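PDB 3EHM: SusD homolog from Bacteroides thetaiotaomicron, which probably binds mucin O-glycans at the cell surface, as a SusD-like outer-membrane lipoprotein of a glycan-utilisation system. Local coordinates for residues Asn54-Tyr63 with Asn77-Arg87; Thr406-Asn415 with Pro462-Glu470. One frame throughout, in Å; residues are numbered along the deposited sequence.

In the fold
Both segments of contact 1 precede both of contact 2 in the sequence, and the centres of the two contacts lie about 19 Å apart. Contact 1 packs the end of helix 47-57 and the short helix 60-63 against the loop that leads into helix 85-110. Contact 2, farther from the centre of the chain, joins two irregular segments, one ahead of helix 429-445 and the other between helices 449-459 and 472-475. They touch directly, Trp-81 against Pro-467 and Tyr-63 against Leu-464, and both Trp-81 and Asp-469 bond to Thr-313. An early and a late part of this largely helical SusD-like chain thus pack side by side around Thr-313.

Contact 1. Residues Asn54-Tyr63 with Asn77-Arg87; sequences NTDLISSGNY and NEANWNFTDSR
The side chains of Asn-54 and Glu-78 meet nearly perpendicular where the end of helix 47-57 reaches the loop before helix 85-110, in a mainly helical SusD-type fold. The amide ND2 of Asn-54 donates to OE2 of Glu-78 over 2.7 Å, nearly straight at 163°. It comes down from above the carboxylate, the amide plane standing almost upright on it. Syn approaches are left to Arg-87, which grips the same carboxylate side-on: NE goes to OE1, and NH2 reaches OE2 over 2.6 Å as a salt bridge. OE2 therefore serves two donors, which fixes the rotation of this buried carboxylate and probably favours its charged form. The amide of Asn-54 is itself steadied through OD1 by Asn-94 of helix 85-110.

Ile-58 lies across this group. With CG1 placed between the backbone N and the carbonyl carbon (chi1 76°), its CD1 extends to 4.2 Å from CB of Ala-79, while its carbonyl O receives a CA-H...O contact from Ala-79 CA at 3.3 Å. ND2 of Asn-62 makes weak bonds to the carbonyls of Ala-79 and Ile-58; its OD1 has a stronger partner in the backbone N of Thr-313.

Tyr-63 leans over its own helix start, with Ser-59 O over the centre of one ring face. The ring meets the five-membered ring of Trp-81 obliquely, planes at 72°, and Trp-81 NE1 is held by the hydroxyl of Thr-313. At the far end, Tyr-63 OH lies in the plane of the Phe-83 ring, 3.4 Å from CE1 at its edge. That hydroxyl donates to Glu-78 O over 2.7 Å, reaching the carbonyl from the face opposite to the one used by Trp-81 N.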
loop_
_atom_site.group_PDB
_atom_site.type_symbol
_atom_site.label_atom_id
_atom_site.label_comp_id
_atom_site.label_asym_id
_atom_site.label_seq_id
_atom_site.Cartn_x
_atom_site.Cartn_y
_atom_site.Cartn_z
ATOM N N ASN A 54 7.654 10.311 -0.964
ATOM C CA ASN A 54 8.444 9.564 0.006
ATOM C C ASN A 54 7.785 8.260 0.449
ATOM O O ASN A 54 8.457 7.240 0.603
ATOM C CB ASN A 54 8.704 10.460 1.227
ATOM C CG ASN A 54 9.497 9.761 2.316
ATOM O OD1 ASN A 54 9.070 9.708 3.474
ATOM N ND2 ASN A 54 10.661 9.233 1.958
ATOM N N THR A 55 6.471 8.285 0.636
ATOM C CA THR A 55 5.758 7.097 1.095
ATOM C C THR A 55 5.248 6.169 -0.003
ATOM O O THR A 55 5.357 4.950 0.117
ATOM C CB THR A 55 4.535 7.480 1.963
ATOM O OG1 THR A 55 3.548 8.123 1.143
ATOM C CG2 THR A 55 4.942 8.429 3.078
ATOM N N ASP A 56 4.710 6.749 -1.073
ATOM C CA ASP A 56 4.109 5.961 -2.145
ATOM C C ASP A 56 4.665 6.023 -3.569
ATOM O O ASP A 56 4.899 4.990 -4.199
ATOM C CB ASP A 56 2.616 6.313 -2.247
ATOM C CG ASP A 56 1.800 5.837 -1.054
ATOM O OD1 ASP A 56 2.138 6.159 0.109
ATOM O OD2 ASP A 56 0.790 5.145 -1.295
ATOM N N LEU A 57 4.861 7.231 -4.078
ATOM C CA LEU A 57 5.267 7.415 -5.463
ATOM C C LEU A 57 6.657 7.042 -5.962
ATOM O O LEU A 57 6.770 6.286 -6.924
ATOM C CB LEU A 57 4.954 8.851 -5.884
ATOM C CG LEU A 57 3.558 9.345 -5.498
ATOM C CD1 LEU A 57 3.311 10.693 -6.168
ATOM C CD2 LEU A 57 2.488 8.339 -5.925
ATOM N N ILE A 58 7.713 7.564 -5.349
ATOM C CA ILE A 58 9.044 7.245 -5.850
ATOM C C ILE A 58 9.705 6.085 -5.119
ATOM O O ILE A 58 10.753 5.593 -5.538
ATOM C CB ILE A 58 9.967 8.488 -5.819
ATOM C CG1 ILE A 58 10.446 8.775 -4.397
ATOM C CG2 ILE A 58 9.204 9.697 -6.360
ATOM C CD1 ILE A 58 11.460 9.909 -4.326
ATOM N N SER A 59 9.082 5.637 -4.036
ATOM C CA SER A 59 9.613 4.518 -3.273
ATOM C C SER A 59 8.812 3.238 -3.530
ATOM O O SER A 59 8.980 2.595 -4.571
ATOM C CB SER A 59 9.618 4.851 -1.776
ATOM O OG SER A 59 8.334 5.274 -1.342
ATOM N N SER A 60 7.939 2.881 -2.588
ATOM C CA SER A 60 7.123 1.670 -2.688
ATOM C C SER A 60 6.466 1.445 -4.051
ATOM O O SER A 60 6.578 0.357 -4.620
ATOM C CB SER A 60 6.041 1.672 -1.599
ATOM O OG SER A 60 5.192 2.801 -1.722
ATOM N N GLY A 61 5.770 2.460 -4.557
ATOM C CA GLY A 61 5.100 2.340 -5.846
ATOM C C GLY A 61 6.063 2.137 -7.004
ATOM O O GLY A 61 5.722 1.535 -8.027
ATOM N N ASN A 62 7.272 2.662 -6.844
ATOM C CA ASN A 62 8.307 2.533 -7.856
ATOM C C ASN A 62 8.903 1.128 -7.796
ATOM O O ASN A 62 9.092 0.487 -8.830
ATOM C CB ASN A 62 9.381 3.604 -7.626
ATOM C CG ASN A 62 10.751 3.201 -8.153
ATOM O OD1 ASN A 62 10.921 2.896 -9.339
ATOM N ND2 ASN A 62 11.742 3.212 -7.267
ATOM N N TYR A 63 9.176 0.647 -6.584
ATOM C CA TYR A 63 9.749 -0.682 -6.392
ATOM C C TYR A 63 8.905 -1.774 -7.061
ATOM O O TYR A 63 9.427 -2.603 -7.807
ATOM C CB TYR A 63 9.859 -1.013 -4.899
ATOM C CG TYR A 63 10.643 -0.024 -4.048
ATOM C CD1 TYR A 63 10.371 0.104 -2.684
ATOM C CD2 TYR A 63 11.646 0.777 -4.597
ATOM C CE1 TYR A 63 11.073 1.008 -1.886
ATOM C CE2 TYR A 63 12.357 1.687 -3.807
ATOM C CZ TYR A 63 12.061 1.797 -2.453
ATOM O OH TYR A 63 12.730 2.707 -1.667
ATOM N N ASN A 77 18.654 9.192 -2.953
ATOM C CA ASN A 77 17.511 8.932 -2.079
ATOM C C ASN A 77 16.901 7.540 -2.224
ATOM O O ASN A 77 17.441 6.677 -2.924
ATOM C CB ASN A 77 16.422 10.015 -2.222
ATOM C CG ASN A 77 15.721 9.992 -3.571
ATOM O OD1 ASN A 77 15.705 8.979 -4.268
ATOM N ND2 ASN A 77 15.112 11.117 -3.930
ATOM N N GLU A 78 15.777 7.325 -1.548
ATOM C CA GLU A 78 15.101 6.026 -1.546
ATOM C C GLU A 78 14.649 5.490 -2.907
ATOM O O GLU A 78 14.457 4.278 -3.065
ATOM C CB GLU A 78 13.892 6.068 -0.600
ATOM C CG GLU A 78 12.754 6.940 -1.103
ATOM C CD GLU A 78 12.846 8.374 -0.630
ATOM O OE1 GLU A 78 13.974 8.878 -0.423
ATOM O OE2 GLU A 78 11.781 9.005 -0.478
ATOM N N ALA A 79 14.470 6.369 -3.888
ATOM C CA ALA A 79 14.032 5.917 -5.211
ATOM C C ALA A 79 15.007 4.877 -5.749
ATOM O O ALA A 79 14.612 3.919 -6.417
ATOM C CB ALA A 79 13.933 7.093 -6.174
ATOM N N ASN A 80 16.286 5.068 -5.453
ATOM C CA ASN A 80 17.295 4.127 -5.906
ATOM C C ASN A 80 17.910 3.356 -4.748
ATOM O O ASN A 80 19.075 2.957 -4.780
ATOM C CB ASN A 80 18.352 4.848 -6.732
ATOM C CG ASN A 80 17.830 5.233 -8.099
ATOM O OD1 ASN A 80 18.158 4.601 -9.107
ATOM N ND2 ASN A 80 16.987 6.257 -8.139
ATOM N N TRP A 81 17.090 3.174 -3.719
ATOM C CA TRP A 81 17.435 2.402 -2.536
ATOM C C TRP A 81 18.545 2.958 -1.651
ATOM O O TRP A 81 19.161 2.214 -0.891
ATOM C CB TRP A 81 17.789 0.970 -2.960
ATOM C CG TRP A 81 16.775 0.305 -3.870
ATOM C CD1 TRP A 81 15.894 0.919 -4.719
ATOM C CD2 TRP A 81 16.625 -1.101 -4.094
ATOM N NE1 TRP A 81 15.211 -0.018 -5.460
ATOM C CE2 TRP A 81 15.641 -1.267 -5.095
ATOM C CE3 TRP A 81 17.230 -2.239 -3.547
ATOM C CZ2 TRP A 81 15.250 -2.528 -5.562
ATOM C CZ3 TRP A 81 16.839 -3.495 -4.011
ATOM C CH2 TRP A 81 15.857 -3.625 -5.009
ATOM N N ASN A 82 18.808 4.258 -1.744
ATOM C CA ASN A 82 19.832 4.871 -0.906
ATOM C C ASN A 82 19.081 5.486 0.273
ATOM O O ASN A 82 18.619 6.628 0.210
ATOM C CB ASN A 82 20.590 5.947 -1.686
ATOM C CG ASN A 82 21.839 6.416 -0.965
ATOM O OD1 ASN A 82 22.639 7.178 -1.514
ATOM N ND2 ASN A 82 22.012 5.965 0.270
ATOM N N PHE A 83 18.952 4.714 1.346
ATOM C CA PHE A 83 18.217 5.155 2.523
ATOM C C PHE A 83 19.016 6.076 3.441
ATOM O O PHE A 83 19.459 5.675 4.518
ATOM C CB PHE A 83 17.711 3.933 3.296
ATOM C CG PHE A 83 16.839 3.007 2.478
ATOM C CD1 PHE A 83 16.147 3.476 1.362
ATOM C CD2 PHE A 83 16.675 1.675 2.851
ATOM C CE1 PHE A 83 15.302 2.631 0.631
ATOM C CE2 PHE A 83 15.830 0.821 2.128
ATOM C CZ PHE A 83 15.144 1.302 1.018
ATOM N N THR A 84 19.168 7.323 3.010
ATOM C CA THR A 84 19.922 8.322 3.762
ATOM C C THR A 84 19.255 8.731 5.064
ATOM O O THR A 84 18.054 8.535 5.256
ATOM C CB THR A 84 20.131 9.586 2.932
ATOM O OG1 THR A 84 18.861 10.200 2.684
ATOM C CG2 THR A 84 20.793 9.241 1.601
ATOM N N ASP A 85 20.050 9.312 5.955
ATOM C CA ASP A 85 19.563 9.756 7.250
ATOM C C ASP A 85 18.389 10.726 7.092
ATOM O O ASP A 85 17.354 10.571 7.741
ATOM C CB ASP A 85 20.695 10.442 8.023
ATOM C CG ASP A 85 20.464 10.434 9.518
ATOM O OD1 ASP A 85 20.745 9.398 10.158
ATOM O OD2 ASP A 85 19.990 11.457 10.051
ATOM N N SER A 86 18.546 11.720 6.223
ATOM C CA SER A 86 17.490 12.705 6.014
ATOM C C SER A 86 16.202 12.106 5.446
ATOM O O SER A 86 15.115 12.427 5.916
ATOM C CB SER A 86 17.975 13.825 5.089
ATOM O OG SER A 86 18.333 13.309 3.823
ATOM N N ARG A 87 16.318 11.231 4.449
ATOM C CA ARG A 87 15.125 10.631 3.851
ATOM C C ARG A 87 14.421 9.604 4.743
ATOM O O ARG A 87 13.200 9.458 4.673
ATOM C CB ARG A 87 15.465 10.000 2.496
ATOM C CG ARG A 87 15.918 11.013 1.439
ATOM C CD ARG A 87 14.843 12.061 1.123
ATOM N NE ARG A 87 13.675 11.491 0.458
ATOM C CZ ARG A 87 12.680 12.205 -0.060
ATOM N NH1 ARG A 87 12.705 13.532 0.005
ATOM N NH2 ARG A 87 11.657 11.593 -0.645
#

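Contact 2. Residues Thr406-Asn415 with Pro462-Glu470; sequences TYNHDLSIGN and PYLMKPMDE
Tyr-407 OH donates to Lys-466 O over a short 2.5 Å, the side chain leaving with CG anti to the backbone N (chi1 179°). The bond lies in the carbonyl plane, on a lone pair. Met-465 CB also sits at the ring edge, 3.2 Å from Tyr-407 OH. CB of Met-468, a selenomethionine, approaches CD1 of Tyr-407 obliquely at 3.8 Å. The carbonyl O of Asn-408 then accepts a weak bond from NZ of Lys-466.

The lysine chain, extended as far as CE and bent at its last bond, runs past the imidazole of His-409, Lys-466 CG lying 3.5 Å from His-409 CD2. CA of Met-465 lies over one face of this ring, a CH-pi contact 4.2 Å from the centroid. The two segments meet here as irregular loops of the SusD-like fold, without strand pairing; helix 274-282 packs against the second one, with Thr-275 OG1 hydrogen-bonded to Met-465 N.

Leu-411 sets CD1 3.4 Å from Tyr-463 O and CD2 against CE of Met-465, also a selenomethionine, whose chain it lies across. It belongs to the type I turn Asp-410 to Ile-413. In the overlapping type II turn, Ser-412 to Asn-415, Gly-414 O reaches the edge of the Tyr-463 ring, and a water in the ring plane donates to Gly-414 O and hydrogen-bonds Tyr-463 OH, 2.7 Å from each.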
loop_
_atom_site.group_PDB
_atom_site.type_symbol
_atom_site.label_atom_id
_atom_site.label_comp_id
_atom_site.label_asym_id
_atom_site.label_seq_id
_atom_site.Cartn_x
_atom_site.Cartn_y
_atom_site.Cartn_z
ATOM N N THR A 406 18.361 1.595 -21.874
ATOM C CA THR A 406 18.600 0.177 -22.098
ATOM C C THR A 406 18.030 -0.657 -20.961
ATOM O O THR A 406 18.596 -0.701 -19.867
ATOM C CB THR A 406 20.104 -0.108 -22.222
ATOM O OG1 THR A 406 20.625 0.599 -23.355
ATOM C CG2 THR A 406 20.354 -1.591 -22.398
ATOM N N TYR A 407 16.910 -1.318 -21.224
ATOM C CA TYR A 407 16.267 -2.145 -20.214
ATOM C C TYR A 407 15.397 -3.224 -20.834
ATOM O O TYR A 407 14.727 -3.000 -21.842
ATOM C CB TYR A 407 15.385 -1.288 -19.298
ATOM C CG TYR A 407 14.664 -2.089 -18.229
ATOM C CD1 TYR A 407 15.310 -2.451 -17.048
ATOM C CD2 TYR A 407 13.347 -2.513 -18.416
ATOM C CE1 TYR A 407 14.661 -3.213 -16.074
ATOM C CE2 TYR A 407 12.688 -3.278 -17.453
ATOM C CZ TYR A 407 13.353 -3.623 -16.282
ATOM O OH TYR A 407 12.709 -4.367 -15.320
ATOM N N ASN A 408 15.404 -4.398 -20.219
ATOM C CA ASN A 408 14.580 -5.487 -20.701
ATOM C C ASN A 408 14.391 -6.514 -19.599
ATOM O O ASN A 408 15.296 -6.776 -18.805
ATOM C CB ASN A 408 15.215 -6.149 -21.927
ATOM C CG ASN A 408 16.427 -6.981 -21.577
ATOM O OD1 ASN A 408 16.305 -8.053 -20.986
ATOM N ND2 ASN A 408 17.606 -6.490 -21.930
ATOM N N HIS A 409 13.193 -7.075 -19.551
ATOM C CA HIS A 409 12.853 -8.102 -18.587
ATOM C C HIS A 409 11.586 -8.780 -19.076
ATOM O O HIS A 409 10.565 -8.127 -19.292
ATOM C CB HIS A 409 12.629 -7.505 -17.197
ATOM C CG HIS A 409 12.317 -8.532 -16.154
ATOM N ND1 HIS A 409 11.063 -9.088 -16.011
ATOM C CD2 HIS A 409 13.110 -9.159 -15.254
ATOM C CE1 HIS A 409 11.099 -10.014 -15.070
ATOM N NE2 HIS A 409 12.330 -10.080 -14.595
ATOM N N ASP A 410 11.660 -10.090 -19.274
ATOM C CA ASP A 410 10.506 -10.833 -19.737
ATOM C C ASP A 410 9.658 -11.228 -18.537
ATOM O O ASP A 410 9.927 -12.223 -17.867
ATOM C CB ASP A 410 10.930 -12.083 -20.497
ATOM C CG ASP A 410 9.772 -12.718 -21.232
ATOM O OD1 ASP A 410 8.615 -12.425 -20.862
ATOM O OD2 ASP A 410 10.006 -13.504 -22.168
ATOM N N LEU A 411 8.632 -10.432 -18.274
ATOM C CA LEU A 411 7.733 -10.668 -17.154
ATOM C C LEU A 411 6.865 -11.918 -17.328
ATOM O O LEU A 411 6.320 -12.431 -16.354
ATOM C CB LEU A 411 6.835 -9.441 -16.965
ATOM C CG LEU A 411 5.956 -9.362 -15.716
ATOM C CD1 LEU A 411 6.831 -9.374 -14.463
ATOM C CD2 LEU A 411 5.128 -8.084 -15.767
ATOM N N SER A 412 6.742 -12.410 -18.558
ATOM C CA SER A 412 5.901 -13.580 -18.823
ATOM C C SER A 412 6.465 -14.898 -18.317
ATOM O O SER A 412 5.709 -15.813 -17.992
ATOM C CB SER A 412 5.633 -13.715 -20.327
ATOM O OG SER A 412 6.811 -14.091 -21.020
ATOM N N ILE A 413 7.789 -14.988 -18.255
ATOM C CA ILE A 413 8.470 -16.207 -17.827
ATOM C C ILE A 413 7.967 -16.795 -16.514
ATOM O O ILE A 413 8.138 -16.205 -15.445
ATOM C CB ILE A 413 9.988 -15.977 -17.709
ATOM C CG1 ILE A 413 10.549 -15.536 -19.064
ATOM C CG2 ILE A 413 10.672 -17.256 -17.242
ATOM C CD1 ILE A 413 12.029 -15.184 -19.043
ATOM N N GLY A 414 7.353 -17.970 -16.614
ATOM C CA GLY A 414 6.835 -18.661 -15.445
ATOM C C GLY A 414 5.699 -17.929 -14.757
ATOM O O GLY A 414 5.358 -18.246 -13.616
ATOM N N ASN A 415 5.105 -16.963 -15.449
ATOM C CA ASN A 415 4.016 -16.180 -14.873
ATOM C C ASN A 415 2.658 -16.818 -15.145
ATOM O O ASN A 415 2.547 -17.761 -15.932
ATOM C CB ASN A 415 4.073 -14.742 -15.404
ATOM C CG ASN A 415 3.833 -13.707 -14.314
ATOM O OD1 ASN A 415 4.490 -12.661 -14.272
ATOM N ND2 ASN A 415 2.889 -13.989 -13.432
ATOM N N PRO A 462 2.950 -10.089 -6.970
ATOM C CA PRO A 462 3.165 -10.748 -8.260
ATOM C C PRO A 462 4.638 -10.629 -8.639
ATOM O O PRO A 462 5.387 -9.905 -7.987
ATOM C CB PRO A 462 2.268 -9.948 -9.196
ATOM C CG PRO A 462 2.415 -8.556 -8.648
ATOM C CD PRO A 462 2.306 -8.775 -7.149
ATOM N N TYR A 463 5.065 -11.347 -9.675
ATOM C CA TYR A 463 6.450 -11.240 -10.108
ATOM C C TYR A 463 6.604 -9.820 -10.641
ATOM O O TYR A 463 5.691 -9.286 -11.267
ATOM C CB TYR A 463 6.764 -12.268 -11.201
ATOM C CG TYR A 463 6.756 -13.705 -10.712
ATOM C CD1 TYR A 463 7.043 -14.012 -9.377
ATOM C CD2 TYR A 463 6.497 -14.758 -11.591
ATOM C CE1 TYR A 463 7.071 -15.337 -8.932
ATOM C CE2 TYR A 463 6.527 -16.085 -11.156
ATOM C CZ TYR A 463 6.813 -16.363 -9.828
ATOM O OH TYR A 463 6.842 -17.665 -9.399
ATOM N N LEU A 464 7.759 -9.213 -10.399
ATOM C CA LEU A 464 7.988 -7.837 -10.812
ATOM C C LEU A 464 9.100 -7.654 -11.827
ATOM O O LEU A 464 9.987 -8.497 -11.959
ATOM C CB LEU A 464 8.340 -6.986 -9.590
ATOM C CG LEU A 464 7.490 -7.156 -8.332
ATOM C CD1 LEU A 464 8.179 -6.473 -7.165
ATOM C CD2 LEU A 464 6.105 -6.585 -8.560
HETATM N N MSE A 465 9.041 -6.531 -12.536
HETATM C CA MSE A 465 10.079 -6.175 -13.492
HETATM C C MSE A 465 11.261 -5.885 -12.570
HETATM O O MSE A 465 11.091 -5.244 -11.532
HETATM C CB MSE A 465 9.691 -4.899 -14.253
HETATM C CG MSE A 465 8.508 -5.057 -15.205
HETATM SE SE MSE A 465 9.040 -5.757 -16.929
HETATM C CE MSE A 465 7.370 -5.534 -17.888
ATOM N N LYS A 466 12.448 -6.358 -12.933
ATOM C CA LYS A 466 13.630 -6.145 -12.103
ATOM C C LYS A 466 14.074 -4.688 -12.132
ATOM O O LYS A 466 13.836 -3.978 -13.106
ATOM C CB LYS A 466 14.775 -7.032 -12.597
ATOM C CG LYS A 466 15.261 -6.652 -13.983
ATOM C CD LYS A 466 16.255 -7.655 -14.545
ATOM C CE LYS A 466 16.653 -7.266 -15.963
ATOM N NZ LYS A 466 16.924 -8.472 -16.803
ATOM N N PRO A 467 14.736 -4.223 -11.063
ATOM C CA PRO A 467 15.186 -2.830 -11.046
ATOM C C PRO A 467 16.181 -2.555 -12.173
ATOM O O PRO A 467 17.005 -3.400 -12.506
ATOM C CB PRO A 467 15.805 -2.684 -9.657
ATOM C CG PRO A 467 16.285 -4.079 -9.345
ATOM C CD PRO A 467 15.140 -4.925 -9.832
HETATM N N MSE A 468 16.095 -1.369 -12.762
HETATM C CA MSE A 468 16.986 -0.997 -13.850
HETATM C C MSE A 468 18.375 -0.650 -13.325
HETATM O O MSE A 468 19.382 -0.951 -13.962
HETATM C CB MSE A 468 16.406 0.189 -14.607
HETATM C CG MSE A 468 17.224 0.612 -15.796
HETATM SE SE MSE A 468 16.426 2.103 -16.711
HETATM C CE MSE A 468 14.839 2.380 -15.659
ATOM N N ASP A 469 18.414 -0.006 -12.162
ATOM C CA ASP A 469 19.667 0.377 -11.518
ATOM C C ASP A 469 20.229 -0.845 -10.797
ATOM O O ASP A 469 19.875 -1.121 -9.652
ATOM C CB ASP A 469 19.406 1.504 -10.516
ATOM C CG ASP A 469 20.665 1.966 -9.807
ATOM O OD1 ASP A 469 21.773 1.507 -10.174
ATOM O OD2 ASP A 469 20.539 2.794 -8.880
ATOM N N GLU A 470 21.113 -1.574 -11.469
ATOM C CA GLU A 470 21.694 -2.778 -10.894
ATOM C C GLU A 470 22.556 -2.549 -9.656
ATOM O O GLU A 470 22.954 -3.502 -8.987
ATOM C CB GLU A 470 22.495 -3.528 -11.960
ATOM C CG GLU A 470 21.629 -4.073 -13.089
ATOM C CD GLU A 470 22.364 -5.073 -13.960
ATOM O OE1 GLU A 470 23.382 -4.693 -14.581
ATOM O OE2 GLU A 470 21.922 -6.242 -14.020
HETATM O O HOH W 1 6.712 -19.299 -11.513
#